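Local structure of GTP cyclohydrolase 1 type 2 homolog (Thermus thermophilus, 2YYB) at residues G27-G32 with I91-A96. The protein is of uncertain function but belongs to the GTP cyclohydrolase I type 2/NIF3 family and probably binds two divalent metal cations. Sequence-based numbering, arbitrary orientation.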
loop_
_atom_site.group_PDB
_atom_site.type_symbol
_atom_site.label_atom_id
_atom_site.label_comp_id
_atom_site.label_asym_id
_atom_site.label_seq_id
_atom_site.Cartn_x
_atom_site.Cartn_y
_atom_site.Cartn_z
ATOM N N GLY A 27 -17.241 8.163 18.645
ATOM C CA GLY A 27 -17.513 9.462 19.246
ATOM C C GLY A 27 -18.832 10.032 18.757
ATOM O O GLY A 27 -19.702 9.288 18.325
ATOM N N LEU A 28 -18.986 11.348 18.825
ATOM C CA LEU A 28 -20.214 11.986 18.368
ATOM C C LEU A 28 -20.261 11.967 16.847
ATOM O O LEU A 28 -19.469 12.639 16.197
ATOM C CB LEU A 28 -20.290 13.438 18.862
ATOM C CG LEU A 28 -21.556 14.225 18.497
ATOM C CD1 LEU A 28 -22.780 13.667 19.208
ATOM C CD2 LEU A 28 -21.358 15.665 18.891
ATOM N N GLN A 29 -21.194 11.214 16.277
ATOM C CA GLN A 29 -21.302 11.129 14.827
ATOM C C GLN A 29 -22.261 12.153 14.249
ATOM O O GLN A 29 -22.054 12.617 13.145
ATOM C CB GLN A 29 -21.743 9.727 14.396
ATOM C CG GLN A 29 -20.844 8.615 14.895
ATOM C CD GLN A 29 -20.994 7.333 14.078
ATOM O OE1 GLN A 29 -22.106 6.953 13.693
ATOM N NE2 GLN A 29 -19.872 6.658 13.821
ATOM N N VAL A 30 -23.325 12.481 14.978
ATOM C CA VAL A 30 -24.280 13.480 14.510
ATOM C C VAL A 30 -24.663 14.366 15.675
ATOM O O VAL A 30 -25.069 13.888 16.733
ATOM C CB VAL A 30 -25.562 12.845 13.903
ATOM C CG1 VAL A 30 -26.508 13.945 13.426
ATOM C CG2 VAL A 30 -25.204 11.936 12.735
ATOM N N GLU A 31 -24.518 15.668 15.477
ATOM C CA GLU A 31 -24.819 16.645 16.511
ATOM C C GLU A 31 -26.326 16.928 16.616
ATOM O O GLU A 31 -27.038 16.897 15.618
ATOM C CB GLU A 31 -24.028 17.921 16.215
ATOM C CG GLU A 31 -24.240 19.077 17.185
ATOM C CD GLU A 31 -23.555 20.350 16.698
ATOM O OE1 GLU A 31 -22.309 20.393 16.700
ATOM O OE2 GLU A 31 -24.260 21.301 16.293
ATOM N N GLY A 32 -26.787 17.176 17.849
ATOM C CA GLY A 32 -28.186 17.473 18.146
ATOM C C GLY A 32 -28.266 18.574 19.198
ATOM O O GLY A 32 -27.384 19.434 19.255
ATOM N N ILE A 91 -31.754 15.040 18.115
ATOM C CA ILE A 91 -31.073 13.880 18.680
ATOM C C ILE A 91 -29.571 13.842 18.390
ATOM O O ILE A 91 -29.151 13.996 17.246
ATOM C CB ILE A 91 -31.720 12.584 18.139
ATOM C CG1 ILE A 91 -33.195 12.559 18.527
ATOM C CG2 ILE A 91 -30.952 11.345 18.650
ATOM C CD1 ILE A 91 -34.025 11.491 17.844
ATOM N N ASN A 92 -28.771 13.655 19.436
ATOM C CA ASN A 92 -27.324 13.556 19.282
ATOM C C ASN A 92 -27.049 12.070 19.059
ATOM O O ASN A 92 -27.644 11.230 19.736
ATOM C CB ASN A 92 -26.596 13.989 20.556
ATOM C CG ASN A 92 -26.691 15.472 20.820
ATOM O OD1 ASN A 92 -26.091 16.300 20.125
ATOM N ND2 ASN A 92 -27.438 15.820 21.849
ATOM N N LEU A 93 -26.170 11.747 18.107
ATOM C CA LEU A 93 -25.815 10.355 17.821
ATOM C C LEU A 93 -24.373 10.154 18.212
ATOM O O LEU A 93 -23.483 10.794 17.633
ATOM C CB LEU A 93 -25.952 10.017 16.334
ATOM C CG LEU A 93 -25.771 8.515 16.074
ATOM C CD1 LEU A 93 -26.874 7.742 16.788
ATOM C CD2 LEU A 93 -25.797 8.215 14.594
ATOM N N TYR A 94 -24.158 9.283 19.200
ATOM C CA TYR A 94 -22.824 8.960 19.705
ATOM C C TYR A 94 -22.565 7.462 19.442
ATOM O O TYR A 94 -23.308 6.583 19.920
ATOM C CB TYR A 94 -22.736 9.249 21.209
ATOM C CG TYR A 94 -21.346 9.085 21.777
ATOM C CD1 TYR A 94 -20.457 10.147 21.789
ATOM C CD2 TYR A 94 -20.910 7.859 22.266
ATOM C CE1 TYR A 94 -19.147 9.999 22.280
ATOM C CE2 TYR A 94 -19.617 7.691 22.758
ATOM C CZ TYR A 94 -18.735 8.768 22.768
ATOM O OH TYR A 94 -17.465 8.639 23.299
ATOM N N ALA A 95 -21.517 7.165 18.686
ATOM C CA ALA A 95 -21.216 5.778 18.362
ATOM C C ALA A 95 -19.948 5.284 19.072
ATOM O O ALA A 95 -18.947 6.006 19.155
ATOM C CB ALA A 95 -21.088 5.616 16.818
ATOM N N ALA A 96 -20.012 4.060 19.591
ATOM C CA ALA A 96 -18.882 3.438 20.295
ATOM C C ALA A 96 -18.761 1.982 19.837
ATOM O O ALA A 96 -19.541 1.125 20.257
ATOM C CB ALA A 96 -19.097 3.501 21.811
HETATM O O HOH W 1 -29.461 15.886 15.174
#
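Leu93 O accepts two amide hydrogens from strand 27-30, Gln29 N at 2.7 Å and Val30 N at 3.1 Å from that oxygen. This is a classic beta bulge: Gln29 and Val30 together face Leu93, and the antiparallel register slips by one residue. Val30 N approaches in the carbonyl plane, on a lone pair, whereas the bond from Gln29 N is more bent, 142° at its hydrogen. Before the bulge, Gly27 and Ala95 exchange backbone bonds; beyond it, Leu93 N donates to Val30 O.

At the bulge, the Gln29 side chain points toward strand 92-95. Its CB lies near Leu93 O, and CG, anti to the carbonyl carbon (chi1 -56°), reaches the methyl of Ala95. The amide then spans that methyl, with Gln29 CD 3.2 Å from Ala95 CB. At the tip OE1 also nears Leu93 CD2.

Gly27 O sits 3.6 Å above the plane of one Tyr94 face, offset toward the rim; the Tyr94 hydroxyl bonds to Asp11. Past the bulge, a water bridges Glu31 O and Ile91 O. Strand 27-30 is outermost in this chain's mixed sheet, but Gln29 and Glu31 go on to bond the backbone of a second subunit. The Ala95 side chain lies about 7 Å from that of His65, a predicted metal ligand. The buried Gln29 amide is satisfied at both ends, OE1 by Leu67 N and NE2 by Leu25 O, which probably fixes its rotation.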